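Local coordinates for agglutinin alpha chain (Artocarpus integer, PDB 4R6R), which binds D-galactose and the T-antigen disaccharide Gal-beta1,3-GalNAc as a tetrameric plant lectin, and selectively recognises human IgA-1, at residues 115-120 with 126-131; 4-9 with 42-47. All blocks are in the same frame, centred on the assembly; numbering follows the deposited sequence.

Interaction 1 (115-120 with 126-131); sequences GFKGSI and YFSMYL
The Tyr126 ring lies against Ser119, whose CB sits over one face, 3.8 Å from the ring centroid and offset toward the CZ side, a CH-pi contact. Tyr126 holds CG between its backbone N and carbonyl carbon (chi1 59°), which swings the ring across the neighbouring strand, and a water lies in plane at its edge. The Tyr130 ring instead turns an edge to the backbone of Gly115, with CD1 3.5 Å from Gly115 C, while the Lys117 chain passes it at about a right angle. On the other face of the sheet Phe116 and Phe127 run side by side, and Phe127 CD2 lies near the plane of the Phe116 ring, at its edge, 4.0 Å from Phe116 CD2. Met129 lies alongside Phe116: its CG packs 3.7 Å from Phe116 CE2, and SD makes an oblique Met-aromatic contact. Phe28 adds an edge-to-face partner to Phe116.

Lys117 and Ser128 form the central hydrogen-bonded pair, each giving its N-H to the other's carbonyl; the bond from Ser128 N to Lys117 O is 2.8 Å. On one side Ser119 N reaches Tyr126 O at 3.1 Å, on the other Tyr130 N bonds Gly115 O. A water spans Lys117 NZ and Ser128 OG, both of which are held by Glu109 of the second subunit. Where Gly118 faces Phe127, a non-hydrogen-bonded pair, the CA atoms are only 3.8 Å apart. Ser119 OG is hydrogen-bonded to Asp125 OD2, on a residue of the sugar pocket. This antiparallel beta hairpin belongs to one sheet of the beta-prism fold, which a strand of a bound peptide chain extends beyond 126-131.

Interaction 2 (4-9 with 42-47); sequences FDDGAF and QNHKSF. With EDO (1,2-ethanediol), chain N.
Phe4 and His44 meet as an offset stack, their ring centroids 4.0 Å apart and the planes only 18° from parallel. Phe4 CG lies over the centre of the imidazole, and His44 CD2 in turn sits over one face of the phenyl ring, toward its rim. Phe4 CB shares the same imidazole face in a CH-pi contact, 3.6 Å from the His44 centroid. Gln42 O lies over the opposite face, toward the rim, so the ring has a neighbour on each side that limits its rotation.

The direct polar link is a single hydrogen bond from His44 NE2 to Asp6 OD1, 2.7 Å long and bent to 155° at the hydrogen. OD1 is approached on its syn side, and it lies almost in the imidazole plane. Asp6 carries CG anti to its carbonyl carbon (chi1 -70°), which brings the carboxylate round to the ring edge. This acidic partner would probably favour a proton on NE2.

Two waters tie the carboxylate to Gln42: one donates to Asp6 OD2 and Gln42 O, and the other donates to Asp6 OD1, 2.8 Å away, and accepts from Gln42 N. OD2 also has Tyr32 OH as a partner. An ethanediol, probably from the crystallisation liquor, sets O1 at the imidazole edge, 3.2 Å from His44 CE1, and donates from O2 to Asp5 O.

The contact joins Phe4 of strand 2-5, which runs beside strand 110-120, and Asp6 to the loop between strands 37-40 and 52-57; Ile120 of strand 110-120 packs on both Phe4 and His44, and Phe28 of strand 25-34 packs on Phe4.

Overall arrangement
Interactions 1 and 2 adjoin, their centres about 8 Å apart, because strand 2-5 is the neighbour of strand 110-120 in the same sheet. Gly118 O lies 2.8 Å from Phe4 N, a probable backbone bond, and Tyr130 OH reaches Asp5 OD1 at 2.6 Å. Ile120 CD1, at the end of 115-120, packs 3.5 Å from His44 O in the loop of interaction 2. Interaction 1 comes nearer the bound nitrophenyl galactoside: the Ser119 side chain is about 5 Å from it, whereas the Phe4 side chain stays about 11 Å off. Phe47, the last residue of the segment 42-47, touches the ligand.

Interaction 1 (115-120 with 126-131)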
loop_
_atom_site.group_PDB
_atom_site.type_symbol
_atom_site.label_atom_id
_atom_site.label_comp_id
_atom_site.label_asym_id
_atom_site.label_seq_id
_atom_site.Cartn_x
_atom_site.Cartn_y
_atom_site.Cartn_z
ATOM N N GLY A 115 12.909 -5.005 -3.680
ATOM C CA GLY A 115 14.084 -4.177 -3.760
ATOM C C GLY A 115 15.023 -4.537 -2.661
ATOM O O GLY A 115 14.625 -5.041 -1.601
ATOM N N PHE A 116 16.308 -4.275 -2.920
ATOM C CA PHE A 116 17.394 -4.462 -1.931
ATOM C C PHE A 116 18.223 -3.193 -1.830
ATOM O O PHE A 116 18.415 -2.485 -2.816
ATOM C CB PHE A 116 18.314 -5.619 -2.315
ATOM C CG PHE A 116 17.696 -6.975 -2.217
ATOM C CD1 PHE A 116 16.996 -7.537 -3.311
ATOM C CD2 PHE A 116 17.802 -7.740 -1.069
ATOM C CE1 PHE A 116 16.382 -8.813 -3.277
ATOM C CE2 PHE A 116 17.210 -9.042 -1.041
ATOM C CZ PHE A 116 16.493 -9.598 -2.119
ATOM N N LYS A 117 18.746 -2.956 -0.639
ATOM C CA LYS A 117 19.748 -1.916 -0.439
ATOM C C LYS A 117 20.695 -2.500 0.610
ATOM O O LYS A 117 20.363 -3.463 1.339
ATOM C CB LYS A 117 19.159 -0.567 0.026
ATOM C CG LYS A 117 18.263 -0.727 1.276
ATOM C CD LYS A 117 17.491 0.531 1.694
ATOM C CE LYS A 117 18.466 1.605 2.102
ATOM N NZ LYS A 117 19.080 1.291 3.425
ATOM N N GLY A 118 21.881 -1.887 0.729
ATOM C CA GLY A 118 22.837 -2.437 1.673
ATOM C C GLY A 118 24.189 -1.800 1.505
ATOM O O GLY A 118 24.315 -0.687 1.016
ATOM N N SER A 119 25.226 -2.553 1.885
ATOM C CA SER A 119 26.598 -2.047 1.726
ATOM C C SER A 119 27.512 -3.266 1.588
ATOM O O SER A 119 27.283 -4.265 2.261
ATOM C CB SER A 119 26.980 -1.300 3.017
ATOM O OG SER A 119 28.328 -0.858 2.939
ATOM N N ILE A 120 28.493 -3.170 0.654
ATOM C CA ILE A 120 29.461 -4.253 0.461
ATOM C C ILE A 120 30.853 -3.611 0.488
ATOM O O ILE A 120 31.132 -2.696 -0.282
ATOM C CB ILE A 120 29.216 -4.954 -0.882
ATOM C CG1 ILE A 120 27.798 -5.501 -0.895
ATOM C CG2 ILE A 120 30.180 -6.121 -1.103
ATOM C CD1 ILE A 120 27.423 -6.202 -2.171
ATOM N N TYR A 126 25.692 -5.400 5.280
ATOM C CA TYR A 126 24.342 -5.365 5.829
ATOM C C TYR A 126 23.480 -5.214 4.598
ATOM O O TYR A 126 23.937 -4.782 3.525
ATOM C CB TYR A 126 24.119 -4.222 6.901
ATOM C CG TYR A 126 24.362 -2.855 6.405
ATOM C CD1 TYR A 126 23.441 -2.187 5.587
ATOM C CD2 TYR A 126 25.554 -2.164 6.775
ATOM C CE1 TYR A 126 23.711 -0.913 5.095
ATOM C CE2 TYR A 126 25.826 -0.891 6.296
ATOM C CZ TYR A 126 24.915 -0.262 5.473
ATOM O OH TYR A 126 25.206 1.011 5.020
ATOM N N PHE A 127 22.186 -5.499 4.810
ATOM C CA PHE A 127 21.199 -5.214 3.758
ATOM C C PHE A 127 19.823 -5.053 4.362
ATOM O O PHE A 127 19.583 -5.439 5.526
ATOM C CB PHE A 127 21.160 -6.337 2.688
ATOM C CG PHE A 127 20.460 -7.597 3.140
ATOM C CD1 PHE A 127 21.066 -8.490 4.007
ATOM C CD2 PHE A 127 19.161 -7.910 2.735
ATOM C CE1 PHE A 127 20.392 -9.624 4.485
ATOM C CE2 PHE A 127 18.538 -9.072 3.135
ATOM C CZ PHE A 127 19.101 -9.935 4.061
ATOM N N SER A 128 18.979 -4.370 3.578
ATOM C CA SER A 128 17.559 -4.227 3.897
ATOM C C SER A 128 16.755 -4.596 2.663
ATOM O O SER A 128 17.287 -4.652 1.547
ATOM C CB SER A 128 17.245 -2.819 4.296
ATOM O OG SER A 128 18.031 -2.418 5.443
ATOM N N MET A 129 15.437 -4.801 2.837
ATOM C CA MET A 129 14.549 -5.201 1.757
ATOM C C MET A 129 13.315 -4.282 1.719
ATOM O O MET A 129 12.721 -3.957 2.763
ATOM C CB MET A 129 14.110 -6.615 1.946
ATOM C CG MET A 129 15.316 -7.587 1.828
ATOM S SD MET A 129 14.882 -9.307 1.913
ATOM C CE MET A 129 14.519 -9.489 3.642
ATOM N N TYR A 130 12.986 -3.850 0.516
ATOM C CA TYR A 130 11.732 -3.154 0.260
ATOM C C TYR A 130 10.698 -4.213 0.110
ATOM O O TYR A 130 10.893 -5.227 -0.567
ATOM C CB TYR A 130 11.811 -2.486 -1.110
ATOM C CG TYR A 130 12.732 -1.292 -1.122
ATOM C CD1 TYR A 130 14.159 -1.439 -1.270
ATOM C CD2 TYR A 130 12.240 0.010 -1.092
ATOM C CE1 TYR A 130 15.016 -0.324 -1.341
ATOM C CE2 TYR A 130 13.074 1.123 -1.201
ATOM C CZ TYR A 130 14.474 0.957 -1.341
ATOM O OH TYR A 130 15.244 2.062 -1.434
ATOM N N LEU A 131 9.523 -4.015 0.787
ATOM C CA LEU A 131 8.379 -4.966 0.677
ATOM C C LEU A 131 7.155 -4.225 0.160
ATOM O O LEU A 131 6.940 -3.024 0.505
ATOM C CB LEU A 131 7.960 -5.495 2.070
ATOM C CG LEU A 131 9.092 -6.190 2.845
ATOM C CD1 LEU A 131 8.589 -6.630 4.246
ATOM C CD2 LEU A 131 9.618 -7.377 2.069
HETATM O O HOH W 1 20.406 -1.455 4.320
#

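Interaction 2 (4-9 with 42-47)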
loop_
_atom_site.group_PDB
_atom_site.type_symbol
_atom_site.label_atom_id
_atom_site.label_comp_id
_atom_site.label_asym_id
_atom_site.label_seq_id
_atom_site.Cartn_x
_atom_site.Cartn_y
_atom_site.Cartn_z
ATOM N N PHE A 4 24.826 0.729 -1.395
ATOM C CA PHE A 4 24.048 0.607 -2.617
ATOM C C PHE A 4 22.576 0.595 -2.220
ATOM O O PHE A 4 22.204 0.299 -1.085
ATOM C CB PHE A 4 24.354 -0.648 -3.405
ATOM C CG PHE A 4 23.826 -1.923 -2.781
ATOM C CD1 PHE A 4 24.635 -2.699 -1.959
ATOM C CD2 PHE A 4 22.532 -2.445 -3.117
ATOM C CE1 PHE A 4 24.207 -3.896 -1.394
ATOM C CE2 PHE A 4 22.114 -3.662 -2.566
ATOM C CZ PHE A 4 22.921 -4.403 -1.732
ATOM N N ASP A 5 21.769 1.034 -3.172
ATOM C CA ASP A 5 20.293 1.055 -2.953
ATOM C C ASP A 5 19.644 0.923 -4.295
ATOM O O ASP A 5 19.671 1.877 -5.110
ATOM C CB ASP A 5 19.918 2.373 -2.282
ATOM C CG ASP A 5 18.431 2.480 -1.939
ATOM O OD1 ASP A 5 17.660 1.587 -2.294
ATOM O OD2 ASP A 5 18.028 3.462 -1.257
ATOM N N ASP A 6 19.127 -0.272 -4.605
ATOM C CA ASP A 6 18.552 -0.495 -5.919
ATOM C C ASP A 6 17.236 0.227 -6.124
ATOM O O ASP A 6 16.985 0.623 -7.273
ATOM C CB ASP A 6 18.327 -1.966 -6.230
ATOM C CG ASP A 6 19.608 -2.729 -6.436
ATOM O OD1 ASP A 6 20.711 -2.133 -6.763
ATOM O OD2 ASP A 6 19.586 -3.937 -6.316
ATOM N N GLY A 7 16.530 0.483 -5.039
ATOM C CA GLY A 7 15.171 1.065 -5.056
ATOM C C GLY A 7 14.155 -0.035 -5.076
ATOM O O GLY A 7 14.456 -1.200 -4.871
ATOM N N ALA A 8 12.906 0.373 -5.312
ATOM C CA ALA A 8 11.791 -0.569 -5.393
ATOM C C ALA A 8 11.278 -0.861 -6.823
ATOM O O ALA A 8 11.250 0.058 -7.654
ATOM C CB ALA A 8 10.644 -0.012 -4.536
ATOM N N PHE A 9 10.802 -2.093 -7.054
ATOM C CA PHE A 9 10.447 -2.553 -8.401
ATOM C C PHE A 9 9.142 -3.302 -8.285
ATOM O O PHE A 9 8.404 -3.165 -7.274
ATOM C CB PHE A 9 11.616 -3.387 -9.010
ATOM C CG PHE A 9 12.815 -2.564 -9.177
ATOM C CD1 PHE A 9 12.988 -1.795 -10.331
ATOM C CD2 PHE A 9 13.743 -2.496 -8.159
ATOM C CE1 PHE A 9 14.080 -0.975 -10.433
ATOM C CE2 PHE A 9 14.826 -1.664 -8.250
ATOM C CZ PHE A 9 15.006 -0.887 -9.394
ATOM N N GLN A 42 22.397 -2.895 -10.946
ATOM C CA GLN A 42 23.868 -2.833 -10.985
ATOM C C GLN A 42 24.447 -3.978 -10.190
ATOM O O GLN A 42 23.902 -4.397 -9.157
ATOM C CB GLN A 42 24.272 -1.524 -10.405
ATOM C CG GLN A 42 23.924 -0.388 -11.406
ATOM C CD GLN A 42 24.795 -0.422 -12.678
ATOM O OE1 GLN A 42 25.979 -0.076 -12.623
ATOM N NE2 GLN A 42 24.222 -0.842 -13.819
ATOM N N ASN A 43 25.613 -4.452 -10.632
ATOM C CA ASN A 43 26.289 -5.516 -9.918
ATOM C C ASN A 43 27.096 -4.873 -8.792
ATOM O O ASN A 43 28.058 -4.086 -9.022
ATOM C CB ASN A 43 27.231 -6.312 -10.868
ATOM C CG ASN A 43 27.865 -7.520 -10.178
ATOM O OD1 ASN A 43 27.467 -7.957 -9.085
ATOM N ND2 ASN A 43 28.842 -8.118 -10.875
ATOM N N HIS A 44 26.764 -5.205 -7.560
ATOM C CA HIS A 44 27.447 -4.582 -6.391
ATOM C C HIS A 44 28.517 -5.528 -5.998
ATOM O O HIS A 44 28.294 -6.643 -5.535
ATOM C CB HIS A 44 26.495 -4.377 -5.262
ATOM C CG HIS A 44 25.245 -3.623 -5.696
ATOM N ND1 HIS A 44 25.306 -2.337 -6.144
ATOM C CD2 HIS A 44 23.918 -4.026 -5.859
ATOM C CE1 HIS A 44 24.089 -1.908 -6.486
ATOM N NE2 HIS A 44 23.225 -2.932 -6.319
ATOM N N LYS A 45 29.749 -5.071 -6.217
ATOM C CA LYS A 45 30.925 -5.952 -6.146
ATOM C C LYS A 45 31.691 -5.853 -4.884
ATOM O O LYS A 45 31.925 -4.763 -4.364
ATOM C CB LYS A 45 31.856 -5.568 -7.307
ATOM C CG LYS A 45 31.167 -5.768 -8.647
ATOM C CD LYS A 45 31.327 -7.189 -9.103
ATOM C CE LYS A 45 32.719 -7.408 -9.693
ATOM N NZ LYS A 45 33.140 -8.823 -9.445
ATOM N N SER A 46 32.114 -7.002 -4.376
ATOM C CA SER A 46 33.140 -6.992 -3.331
ATOM C C SER A 46 34.386 -6.285 -3.818
ATOM O O SER A 46 34.717 -6.344 -5.019
ATOM C CB SER A 46 33.505 -8.447 -3.007
ATOM O OG SER A 46 34.574 -8.547 -2.067
ATOM N N PHE A 47 35.114 -5.751 -2.842
ATOM C CA PHE A 47 36.484 -5.182 -3.071
ATOM C C PHE A 47 37.500 -6.282 -3.313
ATOM O O PHE A 47 38.611 -5.978 -3.800
ATOM C CB PHE A 47 36.939 -4.403 -1.862
ATOM C CG PHE A 47 36.084 -3.220 -1.479
ATOM C CD1 PHE A 47 35.113 -2.687 -2.316
ATOM C CD2 PHE A 47 36.293 -2.605 -0.231
ATOM C CE1 PHE A 47 34.348 -1.592 -1.887
ATOM C CE2 PHE A 47 35.560 -1.492 0.187
ATOM C CZ PHE A 47 34.590 -0.981 -0.663
HETATM C C1 EDO N . 23.652 2.116 -7.077
HETATM O O1 EDO N . 23.514 0.925 -7.870
HETATM C C2 EDO N . 23.096 1.761 -5.770
HETATM O O2 EDO N . 22.653 2.946 -5.214
HETATM O O HOH W 2 21.326 -5.213 -8.247
HETATM O O HOH W 3 20.931 -1.165 -9.338
#